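Local coordinates for protein actinorhodin polyketide putative beta-ketoacyl synthase 2 (Streptomyces coelicolor A3, PDB 1TQY) that serves as the chain length factor of the actinorhodin polyketide synthase, a beta-ketoacyl synthase relative that probably takes part in building the polyketide chain, at residues A20-G23 with P28-S31; N22-A27 with I59-A64; L84-W89 with G239-L244; V301-G306 with V351-S356. All coordinates share one frame; numbering follows the deposited sequence.

Interaction 1 (A20-G23 with P28-S31); sequences APNG and PYWS. With NA (sodium ion), chain K.
G23 comes within 4.1 Å of Y29, CA to CA, where a type I beta turn from A20 to G23 brings the chain back against the first turns of helix 26-34. The turn closes a two-residue hairpin at the end of strand 11-20, in the N-terminal half of the thiolase fold, and A20 and G23 form its hydrogen-bonded pair: G23 N donates to A20 O and A20 N to G23 O. Packed directly on the helix backbone, G23 has its CA 3.9 Å from P28 CB and equally near the backbone N of Y29. The tyrosine ring carries most of the side-chain contact. With CG anti to the backbone N (chi1 171°), it lies beside the hairpin, where A20 CB touches Y29 CD1 at 3.7 Å. N22 OD1 meets the same ring at its edge, in the ring plane, the amide being turned 80° from the ring. OD1 is buried there without a polar partner, whereas ND2 donates to R37 O. Beyond the hairpin, Y29 OH is hydrogen-bonded to T352 OG1 of helix 345-359. On the turn itself, P21 O binds a sodium ion at 2.3 Å, and Q58 O is a further ligand.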
loop_
_atom_site.group_PDB
_atom_site.type_symbol
_atom_site.label_atom_id
_atom_site.label_comp_id
_atom_site.label_asym_id
_atom_site.label_seq_id
_atom_site.Cartn_x
_atom_site.Cartn_y
_atom_site.Cartn_z
ATOM N N ALA B 20 6.460 -20.321 7.177
ATOM C CA ALA B 20 5.998 -20.121 8.552
ATOM C C ALA B 20 6.950 -20.574 9.651
ATOM O O ALA B 20 7.767 -21.472 9.450
ATOM C CB ALA B 20 4.649 -20.809 8.731
ATOM N N PRO B 21 6.839 -19.960 10.842
ATOM C CA PRO B 21 7.701 -20.309 11.977
ATOM C C PRO B 21 7.653 -21.791 12.348
ATOM O O PRO B 21 8.584 -22.299 12.966
ATOM C CB PRO B 21 7.180 -19.410 13.100
ATOM C CG PRO B 21 6.692 -18.198 12.355
ATOM C CD PRO B 21 5.960 -18.829 11.188
ATOM N N ASN B 22 6.581 -22.486 11.978
ATOM C CA ASN B 22 6.489 -23.911 12.292
ATOM C C ASN B 22 6.570 -24.784 11.040
ATOM O O ASN B 22 6.203 -25.957 11.069
ATOM C CB ASN B 22 5.204 -24.211 13.085
ATOM C CG ASN B 22 3.948 -23.831 12.336
ATOM O OD1 ASN B 22 3.988 -23.011 11.413
ATOM N ND2 ASN B 22 2.817 -24.398 12.746
ATOM N N GLY B 23 7.049 -24.209 9.937
ATOM C CA GLY B 23 7.165 -24.991 8.718
ATOM C C GLY B 23 7.518 -24.240 7.442
ATOM O O GLY B 23 6.736 -23.412 6.960
ATOM N N PRO B 28 5.379 -29.202 5.548
ATOM C CA PRO B 28 5.834 -29.100 6.937
ATOM C C PRO B 28 4.858 -28.280 7.779
ATOM O O PRO B 28 4.560 -28.621 8.922
ATOM C CB PRO B 28 7.191 -28.413 6.810
ATOM C CG PRO B 28 7.636 -28.767 5.432
ATOM C CD PRO B 28 6.382 -28.646 4.627
ATOM N N TYR B 29 4.366 -27.194 7.203
ATOM C CA TYR B 29 3.431 -26.332 7.903
ATOM C C TYR B 29 2.136 -27.063 8.260
ATOM O O TYR B 29 1.752 -27.122 9.425
ATOM C CB TYR B 29 3.114 -25.111 7.046
ATOM C CG TYR B 29 1.986 -24.277 7.596
ATOM C CD1 TYR B 29 2.156 -23.509 8.743
ATOM C CD2 TYR B 29 0.738 -24.278 6.984
ATOM C CE1 TYR B 29 1.111 -22.761 9.268
ATOM C CE2 TYR B 29 -0.311 -23.533 7.503
ATOM C CZ TYR B 29 -0.113 -22.778 8.643
ATOM O OH TYR B 29 -1.151 -22.035 9.134
ATOM N N TRP B 30 1.467 -27.611 7.255
ATOM C CA TRP B 30 0.216 -28.337 7.464
ATOM C C TRP B 30 0.389 -29.472 8.470
ATOM O O TRP B 30 -0.523 -29.789 9.239
ATOM C CB TRP B 30 -0.275 -28.913 6.145
ATOM C CG TRP B 30 -1.583 -29.608 6.255
ATOM C CD1 TRP B 30 -1.841 -30.910 5.952
ATOM C CD2 TRP B 30 -2.839 -29.024 6.620
ATOM N NE1 TRP B 30 -3.183 -31.176 6.095
ATOM C CE2 TRP B 30 -3.819 -30.033 6.503
ATOM C CE3 TRP B 30 -3.231 -27.744 7.032
ATOM C CZ2 TRP B 30 -5.171 -29.806 6.779
ATOM C CZ3 TRP B 30 -4.574 -27.516 7.306
ATOM C CH2 TRP B 30 -5.529 -28.545 7.177
ATOM N N SER B 31 1.561 -30.089 8.457
ATOM C CA SER B 31 1.827 -31.170 9.381
ATOM C C SER B 31 1.882 -30.662 10.815
ATOM O O SER B 31 1.330 -31.287 11.720
ATOM C CB SER B 31 3.143 -31.855 9.035
ATOM O OG SER B 31 3.544 -32.689 10.112
HETATM NA NA NA K . 10.364 -21.729 14.230
HETATM O O HOH W 1 10.194 -23.755 15.382
HETATM O O HOH W 2 11.695 -20.668 16.684
HETATM O O HOH W 3 11.386 -22.382 12.736
#

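Interaction 2 (N22-A27 with I59-A64); sequences NGLGLA and IDDFHA
L24 projects from the short strand 23-24 toward the loop I59-A64, and its isobutyl group makes all the direct contacts between the two segments. The tight part lies around its CD1 methyl. L24 CD1 sits 3.2 Å from D61 O, a close approach of carbon to oxygen, and 3.7 Å from F62 CA. It also comes to the edge of the F62 ring, near the ring plane, and F62 CB lies 3.8 Å from L24 CD1. F62 CG stands anti to its backbone N (chi1 177°), which carries the ring past the leucine methyl toward helix 78-93, where L82 and T85 touch it; W89 of that helix packs on L24 itself. I59 adds a looser apolar contact, its CG2 lying 4.4 Å from L24 CG.

The solvent side belongs to the exposed D61. Its side chain and that of L24 run past each other in opposite directions, so the carboxylate lies alongside the aliphatic chain, D61 OD2 3.8 Å from L24 CG. What joins the two polar parts is a water: it accepts from L24 N at 2.9 Å and donates to D61 OD1 at 2.7 Å. This bridge links the strand backbone to the loop at the surface, while the methyl group fills the inner side. The contact thus ties the junction between the first hairpin and helix 26-34, with G25 at its N-cap position, to the loop before helix 64-67, at the periphery of the N-terminal half of a thiolase-type ketosynthase fold.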
loop_
_atom_site.group_PDB
_atom_site.type_symbol
_atom_site.label_atom_id
_atom_site.label_comp_id
_atom_site.label_asym_id
_atom_site.label_seq_id
_atom_site.Cartn_x
_atom_site.Cartn_y
_atom_site.Cartn_z
ATOM N N ASN B 22 6.581 -22.486 11.978
ATOM C CA ASN B 22 6.489 -23.911 12.292
ATOM C C ASN B 22 6.570 -24.784 11.040
ATOM O O ASN B 22 6.203 -25.957 11.069
ATOM C CB ASN B 22 5.204 -24.211 13.085
ATOM C CG ASN B 22 3.948 -23.831 12.336
ATOM O OD1 ASN B 22 3.988 -23.011 11.413
ATOM N ND2 ASN B 22 2.817 -24.398 12.746
ATOM N N GLY B 23 7.049 -24.209 9.937
ATOM C CA GLY B 23 7.165 -24.991 8.718
ATOM C C GLY B 23 7.518 -24.240 7.442
ATOM O O GLY B 23 6.736 -23.412 6.960
ATOM N N LEU B 24 8.697 -24.532 6.893
ATOM C CA LEU B 24 9.154 -23.903 5.658
ATOM C C LEU B 24 8.583 -24.707 4.507
ATOM O O LEU B 24 9.182 -25.687 4.069
ATOM C CB LEU B 24 10.681 -23.917 5.554
ATOM C CG LEU B 24 11.399 -22.581 5.307
ATOM C CD1 LEU B 24 12.834 -22.873 4.920
ATOM C CD2 LEU B 24 10.719 -21.779 4.242
ATOM N N GLY B 25 7.426 -24.289 4.017
ATOM C CA GLY B 25 6.795 -25.012 2.932
ATOM C C GLY B 25 5.475 -25.566 3.421
ATOM O O GLY B 25 5.323 -25.877 4.599
ATOM N N LEU B 26 4.519 -25.677 2.511
ATOM C CA LEU B 26 3.187 -26.170 2.825
ATOM C C LEU B 26 3.150 -27.473 3.618
ATOM O O LEU B 26 2.534 -27.535 4.676
ATOM C CB LEU B 26 2.394 -26.365 1.534
ATOM C CG LEU B 26 0.910 -25.989 1.461
ATOM C CD1 LEU B 26 0.291 -26.847 0.361
ATOM C CD2 LEU B 26 0.189 -26.224 2.780
ATOM N N ALA B 27 3.804 -28.518 3.113
ATOM C CA ALA B 27 3.767 -29.809 3.795
ATOM C C ALA B 27 4.177 -29.732 5.262
ATOM O O ALA B 27 3.421 -30.149 6.145
ATOM C CB ALA B 27 4.630 -30.825 3.059
ATOM N N ILE B 59 11.495 -18.150 12.007
ATOM C CA ILE B 59 11.717 -19.177 11.002
ATOM C C ILE B 59 13.227 -19.392 11.123
ATOM O O ILE B 59 13.999 -18.494 10.810
ATOM C CB ILE B 59 11.367 -18.675 9.592
ATOM C CG1 ILE B 59 9.853 -18.439 9.487
ATOM C CG2 ILE B 59 11.838 -19.695 8.553
ATOM C CD1 ILE B 59 9.404 -17.926 8.128
ATOM N N ASP B 60 13.649 -20.557 11.610
ATOM C CA ASP B 60 15.080 -20.808 11.806
ATOM C C ASP B 60 15.715 -21.800 10.852
ATOM O O ASP B 60 16.894 -22.095 10.976
ATOM C CB ASP B 60 15.357 -21.287 13.236
ATOM C CG ASP B 60 14.902 -20.296 14.286
ATOM O OD1 ASP B 60 15.213 -19.091 14.164
ATOM O OD2 ASP B 60 14.235 -20.740 15.243
ATOM N N ASP B 61 14.957 -22.319 9.902
ATOM C CA ASP B 61 15.526 -23.285 8.969
ATOM C C ASP B 61 15.559 -22.733 7.558
ATOM O O ASP B 61 15.533 -23.489 6.586
ATOM C CB ASP B 61 14.714 -24.571 9.002
ATOM C CG ASP B 61 13.233 -24.315 8.826
ATOM O OD1 ASP B 61 12.467 -25.298 8.735
ATOM O OD2 ASP B 61 12.844 -23.126 8.782
ATOM N N PHE B 62 15.610 -21.409 7.452
ATOM C CA PHE B 62 15.651 -20.744 6.156
ATOM C C PHE B 62 16.989 -20.053 5.972
ATOM O O PHE B 62 17.298 -19.081 6.658
ATOM C CB PHE B 62 14.539 -19.698 6.050
ATOM C CG PHE B 62 14.561 -18.912 4.758
ATOM C CD1 PHE B 62 14.223 -19.524 3.553
ATOM C CD2 PHE B 62 14.908 -17.558 4.751
ATOM C CE1 PHE B 62 14.225 -18.801 2.356
ATOM C CE2 PHE B 62 14.915 -16.823 3.560
ATOM C CZ PHE B 62 14.571 -17.445 2.359
ATOM N N HIS B 63 17.799 -20.559 5.056
ATOM C CA HIS B 63 19.084 -19.927 4.797
ATOM C C HIS B 63 18.936 -19.314 3.410
ATOM O O HIS B 63 19.024 -20.017 2.406
ATOM C CB HIS B 63 20.209 -20.960 4.815
ATOM C CG HIS B 63 21.573 -20.358 4.687
ATOM N ND1 HIS B 63 22.502 -20.810 3.776
ATOM C CD2 HIS B 63 22.157 -19.324 5.339
ATOM C CE1 HIS B 63 23.598 -20.077 3.866
ATOM N NE2 HIS B 63 23.414 -19.167 4.807
ATOM N N ALA B 64 18.714 -18.004 3.364
ATOM C CA ALA B 64 18.503 -17.296 2.108
ATOM C C ALA B 64 19.371 -17.760 0.945
ATOM O O ALA B 64 18.851 -18.110 -0.112
ATOM C CB ALA B 64 18.663 -15.791 2.322
HETATM O O HOH W 4 10.241 -26.700 8.020
#

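Interaction 3 (L84-W89 with G239-L244); sequences LTAADW and GAILVL
I241 turns both branches of its side chain against A86 and A87: with chi1 at -68°, CG1 lies beside the backbone N and anti to the carbonyl carbon, while CG2 is anti to the backbone N. The two branches therefore divide the helix surface between them. I241 CG1 meets the methyl of A86, CB to CG1 3.6 Å, and I241 CG2 presses on A87, 3.7 Å from its CA and 4.0 Å from its CB. The trunk of the isoleucine also lies against the helix backbone, with I241 CB 3.8 Å from A87 N. Small residues on the helix permit this close approach, and the CA atoms of A87 and I241 are only 5.4 Å apart. The contact is wholly buried and apolar.

It places helix 78-93 on one face of strand 238-246, which hydrogen-bonds through its backbone to strand 11-20 on one edge and strand 189-196 on the other. V19 of strand 11-20 also touches A86, and I152 of helix 147-156 packs on A87. A240 and L242 point away from helix 78-93, to where V351 of helix 345-359 meets them, so the strand is sandwiched between two helical layers, as in the layered alpha-beta-alpha-beta-alpha core of the thiolase fold.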
loop_
_atom_site.group_PDB
_atom_site.type_symbol
_atom_site.label_atom_id
_atom_site.label_comp_id
_atom_site.label_asym_id
_atom_site.label_seq_id
_atom_site.Cartn_x
_atom_site.Cartn_y
_atom_site.Cartn_z
ATOM N N LEU B 84 9.908 -13.938 -1.824
ATOM C CA LEU B 84 10.347 -14.434 -3.125
ATOM C C LEU B 84 10.355 -15.963 -3.102
ATOM O O LEU B 84 9.996 -16.600 -4.085
ATOM C CB LEU B 84 11.756 -13.913 -3.460
ATOM C CG LEU B 84 11.929 -12.423 -3.810
ATOM C CD1 LEU B 84 13.405 -12.048 -3.790
ATOM C CD2 LEU B 84 11.330 -12.150 -5.187
ATOM N N THR B 85 10.748 -16.546 -1.975
ATOM C CA THR B 85 10.795 -17.994 -1.864
ATOM C C THR B 85 9.384 -18.533 -1.921
ATOM O O THR B 85 9.094 -19.512 -2.618
ATOM C CB THR B 85 11.432 -18.419 -0.545
ATOM O OG1 THR B 85 12.742 -17.854 -0.453
ATOM C CG2 THR B 85 11.513 -19.929 -0.450
ATOM N N ALA B 86 8.507 -17.870 -1.176
ATOM C CA ALA B 86 7.098 -18.228 -1.123
ATOM C C ALA B 86 6.504 -18.108 -2.522
ATOM O O ALA B 86 5.862 -19.038 -3.010
ATOM C CB ALA B 86 6.367 -17.295 -0.162
ATOM N N ALA B 87 6.732 -16.966 -3.167
ATOM C CA ALA B 87 6.199 -16.733 -4.502
ATOM C C ALA B 87 6.632 -17.807 -5.496
ATOM O O ALA B 87 5.809 -18.334 -6.239
ATOM C CB ALA B 87 6.608 -15.349 -5.000
ATOM N N ASP B 88 7.918 -18.137 -5.509
ATOM C CA ASP B 88 8.409 -19.149 -6.441
ATOM C C ASP B 88 7.707 -20.485 -6.222
ATOM O O ASP B 88 7.222 -21.107 -7.177
ATOM C CB ASP B 88 9.924 -19.316 -6.300
ATOM C CG ASP B 88 10.486 -20.349 -7.260
ATOM O OD1 ASP B 88 10.412 -20.128 -8.491
ATOM O OD2 ASP B 88 11.001 -21.387 -6.784
ATOM N N TRP B 89 7.646 -20.923 -4.963
ATOM C CA TRP B 89 6.984 -22.184 -4.602
ATOM C C TRP B 89 5.511 -22.211 -5.004
ATOM O O TRP B 89 4.986 -23.252 -5.408
ATOM C CB TRP B 89 7.088 -22.445 -3.085
ATOM C CG TRP B 89 8.457 -22.853 -2.633
ATOM C CD1 TRP B 89 9.480 -23.297 -3.424
ATOM C CD2 TRP B 89 8.953 -22.880 -1.284
ATOM N NE1 TRP B 89 10.580 -23.594 -2.654
ATOM C CE2 TRP B 89 10.286 -23.349 -1.338
ATOM C CE3 TRP B 89 8.400 -22.553 -0.037
ATOM C CZ2 TRP B 89 11.079 -23.502 -0.191
ATOM C CZ3 TRP B 89 9.188 -22.704 1.109
ATOM C CH2 TRP B 89 10.515 -23.177 1.020
ATOM N N GLY B 239 4.696 -15.784 6.258
ATOM C CA GLY B 239 3.424 -15.563 5.601
ATOM C C GLY B 239 3.188 -16.540 4.472
ATOM O O GLY B 239 3.629 -17.689 4.519
ATOM N N ALA B 240 2.488 -16.080 3.443
ATOM C CA ALA B 240 2.197 -16.935 2.311
ATOM C C ALA B 240 1.945 -16.135 1.057
ATOM O O ALA B 240 1.591 -14.962 1.104
ATOM C CB ALA B 240 0.987 -17.795 2.617
ATOM N N ILE B 241 2.153 -16.782 -0.073
ATOM C CA ILE B 241 1.904 -16.150 -1.350
ATOM C C ILE B 241 1.081 -17.193 -2.077
ATOM O O ILE B 241 1.344 -18.389 -1.960
ATOM C CB ILE B 241 3.216 -15.886 -2.108
ATOM C CG1 ILE B 241 4.041 -14.811 -1.375
ATOM C CG2 ILE B 241 2.917 -15.458 -3.533
ATOM C CD1 ILE B 241 3.414 -13.412 -1.352
ATOM N N LEU B 242 0.053 -16.763 -2.788
ATOM C CA LEU B 242 -0.748 -17.719 -3.529
ATOM C C LEU B 242 -1.022 -17.232 -4.930
ATOM O O LEU B 242 -0.950 -16.038 -5.211
ATOM C CB LEU B 242 -2.066 -18.043 -2.813
ATOM C CG LEU B 242 -2.648 -17.220 -1.663
ATOM C CD1 LEU B 242 -3.977 -17.869 -1.265
ATOM C CD2 LEU B 242 -1.692 -17.193 -0.456
ATOM N N VAL B 243 -1.317 -18.178 -5.809
ATOM C CA VAL B 243 -1.591 -17.873 -7.201
ATOM C C VAL B 243 -3.092 -17.953 -7.433
ATOM O O VAL B 243 -3.706 -18.994 -7.232
ATOM C CB VAL B 243 -0.853 -18.874 -8.127
ATOM C CG1 VAL B 243 -1.219 -18.625 -9.579
ATOM C CG2 VAL B 243 0.650 -18.733 -7.928
ATOM N N LEU B 244 -3.686 -16.835 -7.816
ATOM C CA LEU B 244 -5.105 -16.818 -8.085
ATOM C C LEU B 244 -5.247 -16.604 -9.573
ATOM O O LEU B 244 -4.425 -15.920 -10.190
ATOM C CB LEU B 244 -5.800 -15.673 -7.348
ATOM C CG LEU B 244 -5.409 -15.317 -5.922
ATOM C CD1 LEU B 244 -6.555 -14.542 -5.306
ATOM C CD2 LEU B 244 -5.094 -16.553 -5.104
#

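Interaction 4 (V301-G306 with V351-S356); sequences VVFADG and VTALMS
The ring of F303 lies with one face on A353 and its outer end turned toward S356, so one aromatic side chain meets three residues of helix 345-359 in three different ways. Over the face comes the A353 methyl, a CH-pi contact with CB 3.8 Å from the ring centroid and 18° off the ring normal, displaced toward the rim. The helix backbone follows it closely, A353 CA lying 3.5 Å from F303 CZ. At the edge, in the ring plane, S356 OG approaches F303 CZ at 3.6 Å. T352 arrives obliquely, its CG2 3.8 Å from F303 CE2. F303 CG is anti to the carbonyl carbon and beside the backbone N (chi1 -82°), which directs the ring from strand 301-303 toward the helix.

Strand and helix run nearly antiparallel, at 159°, with their axes 9.8 Å apart at closest approach. The strand lies in the C-terminal half of the thiolase fold, hydrogen-bonded to strands 330-332 and 391-398, and the helix belongs to the layer between the two halves, since its other side meets strand 238-246.

Although it touches the ring edge, S356 OG still donates back to T352 O, four residues earlier, at 2.9 Å; it arrives from out of the carbonyl plane, while S356 N reaches the same oxygen from the opposite face. With T352 CG2 set obliquely against the phenyl ring, T352 OG1 bonds the backbone oxygen L348 O as well as the Y29 hydroxyl.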
loop_
_atom_site.group_PDB
_atom_site.type_symbol
_atom_site.label_atom_id
_atom_site.label_comp_id
_atom_site.label_asym_id
_atom_site.label_seq_id
_atom_site.Cartn_x
_atom_site.Cartn_y
_atom_site.Cartn_z
ATOM N N VAL B 301 -17.162 -23.220 8.782
ATOM C CA VAL B 301 -16.071 -22.938 9.703
ATOM C C VAL B 301 -15.563 -21.511 9.575
ATOM O O VAL B 301 -15.443 -20.974 8.470
ATOM C CB VAL B 301 -14.894 -23.910 9.480
ATOM C CG1 VAL B 301 -14.385 -23.795 8.058
ATOM C CG2 VAL B 301 -13.778 -23.619 10.471
ATOM N N VAL B 302 -15.263 -20.911 10.718
ATOM C CA VAL B 302 -14.773 -19.547 10.761
ATOM C C VAL B 302 -13.349 -19.467 11.298
ATOM O O VAL B 302 -13.078 -19.854 12.443
ATOM C CB VAL B 302 -15.675 -18.677 11.647
ATOM C CG1 VAL B 302 -15.122 -17.273 11.737
ATOM C CG2 VAL B 302 -17.089 -18.676 11.094
ATOM N N PHE B 303 -12.434 -19.006 10.451
ATOM C CA PHE B 303 -11.048 -18.818 10.857
ATOM C C PHE B 303 -10.988 -17.400 11.386
ATOM O O PHE B 303 -10.843 -16.447 10.628
ATOM C CB PHE B 303 -10.106 -18.985 9.669
ATOM C CG PHE B 303 -9.795 -20.407 9.363
ATOM C CD1 PHE B 303 -10.773 -21.244 8.848
ATOM C CD2 PHE B 303 -8.534 -20.927 9.637
ATOM C CE1 PHE B 303 -10.505 -22.588 8.616
ATOM C CE2 PHE B 303 -8.254 -22.271 9.410
ATOM C CZ PHE B 303 -9.240 -23.106 8.898
ATOM N N ALA B 304 -11.118 -17.280 12.702
ATOM C CA ALA B 304 -11.132 -15.997 13.397
ATOM C C ALA B 304 -9.807 -15.248 13.395
ATOM O O ALA B 304 -8.737 -15.853 13.308
ATOM C CB ALA B 304 -11.594 -16.220 14.836
ATOM N N ASP B 305 -9.886 -13.927 13.504
ATOM C CA ASP B 305 -8.689 -13.107 13.532
ATOM C C ASP B 305 -7.821 -13.540 14.726
ATOM O O ASP B 305 -6.594 -13.596 14.620
ATOM C CB ASP B 305 -9.085 -11.624 13.626
ATOM C CG ASP B 305 -7.891 -10.701 13.809
ATOM O OD1 ASP B 305 -7.041 -10.602 12.892
ATOM O OD2 ASP B 305 -7.819 -10.070 14.878
ATOM N N GLY B 306 -8.456 -13.867 15.851
ATOM C CA GLY B 306 -7.718 -14.319 17.022
ATOM C C GLY B 306 -6.721 -13.320 17.563
ATOM O O GLY B 306 -5.511 -13.576 17.585
ATOM N N VAL B 351 -4.676 -20.022 3.329
ATOM C CA VAL B 351 -4.056 -21.280 2.933
ATOM C C VAL B 351 -4.492 -22.388 3.881
ATOM O O VAL B 351 -4.834 -23.493 3.459
ATOM C CB VAL B 351 -2.511 -21.188 2.969
ATOM C CG1 VAL B 351 -1.899 -22.576 2.771
ATOM C CG2 VAL B 351 -2.019 -20.252 1.886
ATOM N N THR B 352 -4.481 -22.088 5.175
ATOM C CA THR B 352 -4.862 -23.069 6.180
ATOM C C THR B 352 -6.324 -23.488 6.002
ATOM O O THR B 352 -6.651 -24.672 6.125
ATOM C CB THR B 352 -4.612 -22.502 7.583
ATOM O OG1 THR B 352 -3.275 -21.979 7.639
ATOM C CG2 THR B 352 -4.749 -23.584 8.633
ATOM N N ALA B 353 -7.187 -22.528 5.677
ATOM C CA ALA B 353 -8.609 -22.807 5.460
ATOM C C ALA B 353 -8.826 -23.683 4.222
ATOM O O ALA B 353 -9.560 -24.678 4.273
ATOM C CB ALA B 353 -9.376 -21.500 5.317
ATOM N N LEU B 354 -8.177 -23.326 3.114
ATOM C CA LEU B 354 -8.314 -24.098 1.871
ATOM C C LEU B 354 -7.896 -25.555 2.078
ATOM O O LEU B 354 -8.505 -26.478 1.532
ATOM C CB LEU B 354 -7.471 -23.463 0.751
ATOM C CG LEU B 354 -8.038 -22.134 0.225
ATOM C CD1 LEU B 354 -7.004 -21.369 -0.593
ATOM C CD2 LEU B 354 -9.274 -22.436 -0.597
ATOM N N MET B 355 -6.852 -25.744 2.878
ATOM C CA MET B 355 -6.333 -27.066 3.180
ATOM C C MET B 355 -7.327 -27.856 4.013
ATOM O O MET B 355 -7.433 -29.080 3.896
ATOM C CB MET B 355 -5.005 -26.945 3.929
ATOM C CG MET B 355 -3.824 -26.615 3.028
ATOM S SD MET B 355 -3.306 -28.068 2.072
ATOM C CE MET B 355 -4.401 -27.980 0.717
ATOM N N SER B 356 -8.047 -27.144 4.869
ATOM C CA SER B 356 -9.045 -27.767 5.715
ATOM C C SER B 356 -10.173 -28.240 4.811
ATOM O O SER B 356 -10.665 -29.360 4.943
ATOM C CB SER B 356 -9.554 -26.754 6.744
ATOM O OG SER B 356 -8.506 -26.377 7.624
#

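Along the chain, interactions 1 and 2 begin from the same stretch, sharing N22 and G23, with centres about 7 Å apart; interactions 3 and 4 follow in series. Helix 26-34 serves the first two, and the W89 ring of interaction 3 packs on the backbone of G25 in interaction 2, the centres being about 13 Å apart. The centre of interaction 4, in the C-terminal half of the ketosynthase fold, is about 15 Å from that of interaction 1, 18 Å from that of interaction 3 and 20 Å from that of interaction 2. Helix 345-359 connects it back, M355 packing on W30 of interaction 1 and L26 of interaction 2. The contacts thus run from the sodium-bearing hairpin through the N-terminal half into the C-terminal one, joining both.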